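Local coordinates for protein 4-amino-4-deoxy-L-arabinose transferase or related glycosyltransferases of PMT family (Cupriavidus metallidurans, PDB 5EZM) that probably transfers 4-amino-4-deoxy-L-arabinose from a polyprenyl-phosphate carrier to lipid A at the bacterial inner membrane, as a zinc-binding GT-C glycosyltransferase, at residues V76-N81 and V248-L253; F86-F91 and N158-T163; L253-V256 and E260-N263. All coordinates share one frame; numbering follows the deposited sequence.

Overall arrangement
Contacts 1 and 3 share helix 236-257 and meet at Leu253, whereas contact 2, closer to the centre of the chain, joins the loop 86-91 to helix 160-178. Contact 1 is the most buried and the only one with a hydrogen bond across its segments; contact 2, partly buried beside the zinc site, relies on thin apolar touches; contact 3, also partly buried, sets a methyl over a ring face in a CH-pi contact where a lipid chain lies against the protein. The three are continuous. Pro90 of contact 2 packs on Trp250 and Ile78 of contact 1, while Phe261 of contact 3 meets both Trp250 and Phe86, so aromatic rings join contacts 1 and 3 to the loop that carries Glu87.

Contact 1 of 3, residues V76-N81 and V248-L253; sequences VTIRYN and VPWFYL
Trp250 gives its indole N-H to the backbone carbonyl of Val76, with NE1 2.9 Å from O. The donor lies in the carbonyl plane on a lone pair, at 118° to the C=O bond, but the hydrogen bond is bent (143° at the hydrogen), the oxygen lying somewhat out of the ring plane. A chi1 of 174°, which sets CG opposite the backbone N, extends the indole from its helix to the loop. Tryptophan suits this buried place by joining one donor to a broad apolar surface: CD1 of Ile78 comes obliquely to its CZ2, 4.1 Å away. Nearby, Val76 CG1 meets Leu253 CB at 3.7 Å, the two side chains crossing at about a right angle. In this GT-C fold the contact ties the connection between helices 58-72 and 91-103 to the C-terminal part of helix 236-257, predicted to span the membrane. Beyond this first shell, Trp94 meets the indole edge-to-face and Pro90 packs on it. Asp74 OD1 accepts the backbone N-H groups of both Val76 and Thr77, which probably helps hold the backbone that presents the carbonyl, and a bound lipid touches Val76 and Leu253.

Contact 2 of 3, residues F86-F91 and N158-T163; sequences FEKPPF and NTLDMT
Lys88 faces Leu160 and Phe91 faces Thr163 with CA separations of 8.9 and 8.8 Å; from Lys88 to Phe91 and from Leu160 to Thr163 the chains run roughly the same way, at a spacing that only side chains bridge. CD2 of Leu160 makes the contact on its side: it lies against the aliphatic part of Lys88, 3.7 Å from its CD and 3.8 Å from its CB. The lysine chain bends at chi2 (-68°), which curls CB, CG and CD round that methyl before the chain straightens toward NZ. Lysine fits here because its long hydrocarbon stem can pack on leucine while NZ extends beyond it; NZ stays 6.3 Å from OD1 of Asp161, the charged atoms not in contact, and Asp161 forms a salt bridge with Lys206. At the other end of the contact, the methyl CG2 of Thr163 approaches the Phe91 ring obliquely, 4.2 Å from CE2. Threonine suits both needs: with CG2 opposite its backbone N the methyl turns to the phenylalanine, while OG1 is hydrogen-bonded to His92 ND1. Two successive prolines, Pro89 and Pro90, lead into helix 91-103 and probably limit the bending of the loop. The loop belongs to the metal site of this GT-C enzyme, since Glu87 binds zinc through OE2 together with His268 and His270, and the side chain of Lys88 is about 5 Å, between nearest atoms, from a bound phosphocholine. Around the pair, Tyr62 of helix 58-72 touches both Lys88 and Leu160, helix 185-206 packs on Phe91 through Val201 and Leu204, and Val114 and Ser117 of helix 112-133 lie against Thr163.

Contact 3 of 3, residues L253-V256 and E260-N263; sequences LVSV and EFPN. With MPG ([(Z)-octadec-9-enyl] (2R)-2,3-bis(oxidanyl)propanoate), chain K.
The hydroxyl of Ser255 is hydrogen-bonded to the carbonyl oxygen of Phe251, one turn back in the helix, and has apolar neighbours: its OG lies 3.6 Å from Phe261 CD2 and 3.8 Å from Pro262 CD. A small serine, its polar atom turned back on its own helix, lets the end of the lipid chain come close, MPG C8 lying 3.3 Å from Ser255 OG. Next to it, Val254 makes a CH-pi contact, CG1 standing over the centre of the Phe261 ring, 3.5 Å from the centroid and 10° off the normal. With chi1 at 77° this methyl sits between the backbone N and the carbonyl carbon, which leaves CG2 to touch CD1 of the same ring. The flat face of a phenylalanine suits a valine branch where two helices meet at a corner only a few residues long. Replacing Phe261 with alanine would remove the ring, and Val254 CG1 would probably lose its CH-pi partner, opening a gap between the helices. The corner joins the end of helix 236-257 to helix 261-267; there Phe86, from the loop after strand 83-84, meets Phe261 edge-to-face, and Trp250 and Phe265 adjoin it from the two helices.

Contact 1 of 3, residues V76-N81 and V248-L253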
loop_
_atom_site.group_PDB
_atom_site.type_symbol
_atom_site.label_atom_id
_atom_site.label_comp_id
_atom_site.label_asym_id
_atom_site.label_seq_id
_atom_site.Cartn_x
_atom_site.Cartn_y
_atom_site.Cartn_z
ATOM N N VAL A 76 -15.089 9.502 -12.997
ATOM C CA VAL A 76 -14.133 10.262 -13.794
ATOM C C VAL A 76 -13.481 11.371 -12.974
ATOM O O VAL A 76 -12.255 11.455 -12.892
ATOM C CB VAL A 76 -14.806 10.835 -15.061
ATOM C CG1 VAL A 76 -13.806 11.641 -15.876
ATOM C CG2 VAL A 76 -15.413 9.715 -15.889
ATOM N N THR A 77 -14.290 12.234 -12.365
ATOM C CA THR A 77 -13.787 13.370 -11.596
ATOM C C THR A 77 -13.589 12.923 -10.153
ATOM O O THR A 77 -14.539 12.872 -9.368
ATOM C CB THR A 77 -14.747 14.550 -11.695
ATOM O OG1 THR A 77 -15.062 14.789 -13.074
ATOM C CG2 THR A 77 -14.116 15.806 -11.102
ATOM N N ILE A 78 -12.342 12.592 -9.806
ATOM C CA ILE A 78 -12.019 12.158 -8.453
ATOM C C ILE A 78 -12.207 13.318 -7.482
ATOM O O ILE A 78 -11.805 14.457 -7.758
ATOM C CB ILE A 78 -10.580 11.614 -8.399
ATOM C CG1 ILE A 78 -10.419 10.432 -9.350
ATOM C CG2 ILE A 78 -10.208 11.205 -6.985
ATOM C CD1 ILE A 78 -8.984 9.964 -9.490
ATOM N N ARG A 79 -12.827 13.036 -6.339
ATOM C CA ARG A 79 -13.068 14.051 -5.324
ATOM C C ARG A 79 -12.704 13.525 -3.944
ATOM O O ARG A 79 -12.911 12.346 -3.637
ATOM C CB ARG A 79 -14.527 14.519 -5.340
ATOM C CG ARG A 79 -14.869 15.371 -6.547
ATOM C CD ARG A 79 -16.227 16.035 -6.410
ATOM N NE ARG A 79 -16.545 16.827 -7.593
ATOM C CZ ARG A 79 -16.268 18.120 -7.721
ATOM N NH1 ARG A 79 -15.673 18.772 -6.730
ATOM N NH2 ARG A 79 -16.585 18.761 -8.836
ATOM N N TYR A 80 -12.150 14.411 -3.119
ATOM C CA TYR A 80 -11.781 14.105 -1.741
ATOM C C TYR A 80 -12.406 15.180 -0.864
ATOM O O TYR A 80 -12.022 16.354 -0.944
ATOM C CB TYR A 80 -10.259 14.059 -1.572
ATOM C CG TYR A 80 -9.777 13.552 -0.226
ATOM C CD1 TYR A 80 -10.520 12.634 0.503
ATOM C CD2 TYR A 80 -8.581 14.003 0.317
ATOM C CE1 TYR A 80 -10.079 12.167 1.735
ATOM C CE2 TYR A 80 -8.133 13.547 1.550
ATOM C CZ TYR A 80 -8.887 12.629 2.256
ATOM O OH TYR A 80 -8.447 12.173 3.483
ATOM N N ASN A 81 -13.375 14.779 -0.040
ATOM C CA ASN A 81 -14.175 15.707 0.757
ATOM C C ASN A 81 -14.847 16.744 -0.143
ATOM O O ASN A 81 -14.757 17.954 0.081
ATOM C CB ASN A 81 -13.330 16.360 1.850
ATOM C CG ASN A 81 -12.795 15.343 2.844
ATOM O OD1 ASN A 81 -13.484 14.962 3.790
ATOM N ND2 ASN A 81 -11.564 14.888 2.625
ATOM N N VAL A 248 -6.084 6.011 -22.335
ATOM C CA VAL A 248 -6.511 7.313 -22.858
ATOM C C VAL A 248 -7.928 7.702 -22.444
ATOM O O VAL A 248 -8.127 8.858 -22.039
ATOM C CB VAL A 248 -6.315 7.356 -24.385
ATOM C CG1 VAL A 248 -7.042 8.551 -24.974
ATOM C CG2 VAL A 248 -4.836 7.424 -24.717
ATOM N N PRO A 249 -8.944 6.824 -22.528
ATOM C CA PRO A 249 -10.326 7.295 -22.291
ATOM C C PRO A 249 -10.537 8.088 -21.006
ATOM O O PRO A 249 -11.176 9.149 -21.044
ATOM C CB PRO A 249 -11.129 5.989 -22.297
ATOM C CG PRO A 249 -10.385 5.120 -23.218
ATOM C CD PRO A 249 -8.935 5.411 -22.950
ATOM N N TRP A 250 -10.014 7.623 -19.869
ATOM C CA TRP A 250 -10.220 8.380 -18.639
ATOM C C TRP A 250 -9.493 9.717 -18.683
ATOM O O TRP A 250 -10.022 10.729 -18.212
ATOM C CB TRP A 250 -9.772 7.582 -17.416
ATOM C CG TRP A 250 -9.852 8.399 -16.154
ATOM C CD1 TRP A 250 -10.970 8.654 -15.409
ATOM C CD2 TRP A 250 -8.775 9.084 -15.503
ATOM N NE1 TRP A 250 -10.652 9.446 -14.330
ATOM C CE2 TRP A 250 -9.312 9.725 -14.366
ATOM C CE3 TRP A 250 -7.409 9.213 -15.767
ATOM C CZ2 TRP A 250 -8.531 10.479 -13.497
ATOM C CZ3 TRP A 250 -6.634 9.964 -14.902
ATOM C CH2 TRP A 250 -7.197 10.587 -13.781
ATOM N N PHE A 251 -8.279 9.740 -19.237
ATOM C CA PHE A 251 -7.533 10.991 -19.288
ATOM C C PHE A 251 -8.232 12.010 -20.178
ATOM O O PHE A 251 -8.316 13.196 -19.834
ATOM C CB PHE A 251 -6.102 10.728 -19.760
ATOM C CG PHE A 251 -5.215 10.155 -18.689
ATOM C CD1 PHE A 251 -4.418 10.983 -17.915
ATOM C CD2 PHE A 251 -5.195 8.793 -18.440
ATOM C CE1 PHE A 251 -3.609 10.459 -16.920
ATOM C CE2 PHE A 251 -4.386 8.264 -17.446
ATOM C CZ PHE A 251 -3.593 9.099 -16.686
ATOM N N TYR A 252 -8.764 11.560 -21.315
ATOM C CA TYR A 252 -9.534 12.455 -22.169
ATOM C C TYR A 252 -10.786 12.945 -21.457
ATOM O O TYR A 252 -11.110 14.135 -21.508
ATOM C CB TYR A 252 -9.902 11.757 -23.478
ATOM C CG TYR A 252 -10.776 12.599 -24.381
ATOM C CD1 TYR A 252 -10.220 13.557 -25.217
ATOM C CD2 TYR A 252 -12.156 12.438 -24.394
ATOM C CE1 TYR A 252 -11.012 14.330 -26.043
ATOM C CE2 TYR A 252 -12.958 13.210 -25.216
ATOM C CZ TYR A 252 -12.380 14.154 -26.039
ATOM O OH TYR A 252 -13.169 14.926 -26.864
ATOM N N LEU A 253 -11.504 12.043 -20.785
ATOM C CA LEU A 253 -12.747 12.440 -20.130
ATOM C C LEU A 253 -12.489 13.469 -19.036
ATOM O O LEU A 253 -13.138 14.522 -18.991
ATOM C CB LEU A 253 -13.457 11.209 -19.566
ATOM C CG LEU A 253 -14.107 10.298 -20.612
ATOM C CD1 LEU A 253 -14.605 9.016 -19.968
ATOM C CD2 LEU A 253 -15.238 11.021 -21.316
#

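Contact 2 of 3, residues F86-F91 and N158-T163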
loop_
_atom_site.group_PDB
_atom_site.type_symbol
_atom_site.label_atom_id
_atom_site.label_comp_id
_atom_site.label_asym_id
_atom_site.label_seq_id
_atom_site.Cartn_x
_atom_site.Cartn_y
_atom_site.Cartn_z
ATOM N N PHE A 86 -6.761 15.713 -7.886
ATOM C CA PHE A 86 -6.097 15.324 -9.123
ATOM C C PHE A 86 -4.647 14.907 -8.894
ATOM O O PHE A 86 -3.811 15.044 -9.790
ATOM C CB PHE A 86 -6.162 16.459 -10.143
ATOM C CG PHE A 86 -7.551 16.775 -10.615
ATOM C CD1 PHE A 86 -8.563 15.830 -10.526
ATOM C CD2 PHE A 86 -7.847 18.019 -11.155
ATOM C CE1 PHE A 86 -9.848 16.120 -10.966
ATOM C CE2 PHE A 86 -9.128 18.317 -11.600
ATOM C CZ PHE A 86 -10.130 17.367 -11.502
ATOM N N GLU A 87 -4.331 14.394 -7.703
ATOM C CA GLU A 87 -2.966 13.975 -7.413
ATOM C C GLU A 87 -2.706 12.508 -7.749
ATOM O O GLU A 87 -1.543 12.094 -7.751
ATOM C CB GLU A 87 -2.616 14.248 -5.933
ATOM C CG GLU A 87 -3.044 15.637 -5.407
ATOM C CD GLU A 87 -1.884 16.577 -5.005
ATOM O OE1 GLU A 87 -0.696 16.204 -5.098
ATOM O OE2 GLU A 87 -2.167 17.721 -4.584
ATOM N N LYS A 88 -3.740 11.720 -8.052
ATOM C CA LYS A 88 -3.592 10.296 -8.337
ATOM C C LYS A 88 -4.574 9.855 -9.412
ATOM O O LYS A 88 -5.659 10.435 -9.546
ATOM C CB LYS A 88 -3.820 9.426 -7.086
ATOM C CG LYS A 88 -2.921 9.733 -5.902
ATOM C CD LYS A 88 -1.475 9.361 -6.165
ATOM C CE LYS A 88 -0.599 9.820 -5.008
ATOM N NZ LYS A 88 0.841 9.522 -5.220
ATOM N N PRO A 89 -4.222 8.831 -10.189
ATOM C CA PRO A 89 -5.170 8.236 -11.150
ATOM C C PRO A 89 -6.146 7.309 -10.442
ATOM O O PRO A 89 -5.932 6.961 -9.272
ATOM C CB PRO A 89 -4.252 7.464 -12.116
ATOM C CG PRO A 89 -2.873 7.965 -11.846
ATOM C CD PRO A 89 -2.853 8.338 -10.402
ATOM N N PRO A 90 -7.217 6.872 -11.110
ATOM C CA PRO A 90 -8.383 6.331 -10.389
ATOM C C PRO A 90 -8.528 4.815 -10.284
ATOM O O PRO A 90 -9.516 4.378 -9.683
ATOM C CB PRO A 90 -9.537 6.893 -11.223
ATOM C CG PRO A 90 -9.019 6.801 -12.614
ATOM C CD PRO A 90 -7.533 7.093 -12.535
ATOM N N PHE A 91 -7.618 4.001 -10.826
ATOM C CA PHE A 91 -7.885 2.563 -10.894
ATOM C C PHE A 91 -8.075 1.957 -9.507
ATOM O O PHE A 91 -9.000 1.164 -9.282
ATOM C CB PHE A 91 -6.768 1.839 -11.643
ATOM C CG PHE A 91 -6.918 0.341 -11.638
ATOM C CD1 PHE A 91 -7.926 -0.269 -12.368
ATOM C CD2 PHE A 91 -6.061 -0.456 -10.897
ATOM C CE1 PHE A 91 -8.075 -1.647 -12.363
ATOM C CE2 PHE A 91 -6.206 -1.832 -10.890
ATOM C CZ PHE A 91 -7.214 -2.428 -11.626
ATOM N N ASN A 158 -3.988 -0.115 3.157
ATOM C CA ASN A 158 -4.667 0.519 2.032
ATOM C C ASN A 158 -3.888 1.711 1.489
ATOM O O ASN A 158 -4.064 2.844 1.948
ATOM C CB ASN A 158 -6.080 0.953 2.433
ATOM C CG ASN A 158 -6.873 1.496 1.263
ATOM O OD1 ASN A 158 -6.563 1.217 0.105
ATOM N ND2 ASN A 158 -7.906 2.274 1.560
ATOM N N THR A 159 -3.036 1.457 0.499
ATOM C CA THR A 159 -2.285 2.500 -0.181
ATOM C C THR A 159 -2.133 2.099 -1.641
ATOM O O THR A 159 -2.249 0.923 -1.991
ATOM C CB THR A 159 -0.912 2.727 0.467
ATOM O OG1 THR A 159 -0.284 3.867 -0.129
ATOM C CG2 THR A 159 -0.022 1.511 0.269
ATOM N N LEU A 160 -1.875 3.090 -2.496
ATOM C CA LEU A 160 -1.768 2.818 -3.927
ATOM C C LEU A 160 -0.518 2.023 -4.281
ATOM O O LEU A 160 -0.485 1.384 -5.340
ATOM C CB LEU A 160 -1.781 4.126 -4.718
ATOM C CG LEU A 160 -3.132 4.591 -5.258
ATOM C CD1 LEU A 160 -4.176 4.610 -4.161
ATOM C CD2 LEU A 160 -2.996 5.963 -5.888
ATOM N N ASP A 161 0.494 2.033 -3.412
ATOM C CA ASP A 161 1.777 1.430 -3.753
ATOM C C ASP A 161 1.671 -0.078 -3.953
ATOM O O ASP A 161 2.381 -0.639 -4.795
ATOM C CB ASP A 161 2.804 1.761 -2.671
ATOM C CG ASP A 161 3.027 3.256 -2.523
ATOM O OD1 ASP A 161 3.141 3.945 -3.560
ATOM O OD2 ASP A 161 3.074 3.744 -1.372
ATOM N N MET A 162 0.795 -0.751 -3.205
ATOM C CA MET A 162 0.659 -2.193 -3.379
ATOM C C MET A 162 -0.155 -2.535 -4.624
ATOM O O MET A 162 0.129 -3.532 -5.296
ATOM C CB MET A 162 0.036 -2.822 -2.131
ATOM C CG MET A 162 -0.336 -4.300 -2.284
ATOM S SD MET A 162 0.980 -5.373 -2.924
ATOM C CE MET A 162 2.256 -5.114 -1.700
ATOM N N THR A 163 -1.167 -1.728 -4.949
ATOM C CA THR A 163 -1.883 -1.925 -6.206
ATOM C C THR A 163 -0.935 -1.778 -7.391
ATOM O O THR A 163 -0.870 -2.650 -8.274
ATOM C CB THR A 163 -3.040 -0.929 -6.317
ATOM O OG1 THR A 163 -3.683 -0.789 -5.045
ATOM C CG2 THR A 163 -4.057 -1.408 -7.334
#

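Contact 3 of 3, residues L253-V256 and E260-N263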
loop_
_atom_site.group_PDB
_atom_site.type_symbol
_atom_site.label_atom_id
_atom_site.label_comp_id
_atom_site.label_asym_id
_atom_site.label_seq_id
_atom_site.Cartn_x
_atom_site.Cartn_y
_atom_site.Cartn_z
ATOM N N LEU A 253 -11.504 12.043 -20.785
ATOM C CA LEU A 253 -12.747 12.440 -20.130
ATOM C C LEU A 253 -12.489 13.469 -19.036
ATOM O O LEU A 253 -13.138 14.522 -18.991
ATOM C CB LEU A 253 -13.457 11.209 -19.566
ATOM C CG LEU A 253 -14.107 10.298 -20.612
ATOM C CD1 LEU A 253 -14.605 9.016 -19.968
ATOM C CD2 LEU A 253 -15.238 11.021 -21.316
ATOM N N VAL A 254 -11.529 13.190 -18.153
ATOM C CA VAL A 254 -11.272 14.103 -17.045
ATOM C C VAL A 254 -10.638 15.398 -17.544
ATOM O O VAL A 254 -10.829 16.460 -16.938
ATOM C CB VAL A 254 -10.411 13.409 -15.971
ATOM C CG1 VAL A 254 -8.953 13.345 -16.397
ATOM C CG2 VAL A 254 -10.566 14.101 -14.623
ATOM N N SER A 255 -9.895 15.345 -18.655
ATOM C CA SER A 255 -9.298 16.564 -19.196
ATOM C C SER A 255 -10.347 17.441 -19.866
ATOM O O SER A 255 -10.273 18.673 -19.791
ATOM C CB SER A 255 -8.187 16.216 -20.185
ATOM O OG SER A 255 -7.114 15.549 -19.546
ATOM N N VAL A 256 -11.322 16.824 -20.536
ATOM C CA VAL A 256 -12.391 17.582 -21.179
ATOM C C VAL A 256 -13.314 18.186 -20.131
ATOM O O VAL A 256 -13.597 19.389 -20.149
ATOM C CB VAL A 256 -13.169 16.688 -22.161
ATOM C CG1 VAL A 256 -14.518 17.311 -22.493
ATOM C CG2 VAL A 256 -12.359 16.461 -23.427
ATOM N N GLU A 260 -8.410 22.067 -16.313
ATOM C CA GLU A 260 -7.229 22.286 -15.491
ATOM C C GLU A 260 -6.531 20.992 -15.092
ATOM O O GLU A 260 -5.484 21.052 -14.438
ATOM C CB GLU A 260 -7.604 23.081 -14.234
ATOM C CG GLU A 260 -8.394 22.297 -13.187
ATOM C CD GLU A 260 -9.855 22.089 -13.559
ATOM O OE1 GLU A 260 -10.277 22.554 -14.638
ATOM O OE2 GLU A 260 -10.589 21.460 -12.765
ATOM N N PHE A 261 -7.073 19.829 -15.475
ATOM C CA PHE A 261 -6.496 18.570 -15.004
ATOM C C PHE A 261 -5.112 18.299 -15.581
ATOM O O PHE A 261 -4.186 18.037 -14.794
ATOM C CB PHE A 261 -7.450 17.406 -15.287
ATOM C CG PHE A 261 -6.838 16.052 -15.032
ATOM C CD1 PHE A 261 -6.954 15.447 -13.790
ATOM C CD2 PHE A 261 -6.140 15.385 -16.034
ATOM C CE1 PHE A 261 -6.387 14.200 -13.554
ATOM C CE2 PHE A 261 -5.568 14.143 -15.799
ATOM C CZ PHE A 261 -5.694 13.550 -14.561
ATOM N N PRO A 262 -4.894 18.305 -16.906
ATOM C CA PRO A 262 -3.590 17.836 -17.414
ATOM C C PRO A 262 -2.410 18.660 -16.925
ATOM O O PRO A 262 -1.379 18.085 -16.547
ATOM C CB PRO A 262 -3.754 17.915 -18.941
ATOM C CG PRO A 262 -4.860 18.873 -19.166
ATOM C CD PRO A 262 -5.792 18.704 -18.006
ATOM N N ASN A 263 -2.536 19.991 -16.908
ATOM C CA ASN A 263 -1.450 20.827 -16.407
ATOM C C ASN A 263 -1.122 20.491 -14.958
ATOM O O ASN A 263 0.054 20.447 -14.574
ATOM C CB ASN A 263 -1.815 22.303 -16.545
ATOM C CG ASN A 263 -0.669 23.223 -16.183
ATOM O OD1 ASN A 263 0.475 22.788 -16.061
ATOM N ND2 ASN A 263 -0.967 24.505 -16.016
HETATM C C2 MPG K . -1.193 9.031 -21.304
HETATM C C3 MPG K . -2.444 9.550 -22.006
HETATM C C4 MPG K . -2.672 11.027 -21.724
HETATM C C5 MPG K . -3.898 11.617 -22.443
HETATM C C6 MPG K . -3.918 13.153 -22.355
HETATM C C7 MPG K . -5.322 13.755 -22.556
HETATM C C8 MPG K . -5.343 15.280 -22.292
HETATM C C1 MPG K . -0.816 7.607 -21.726
#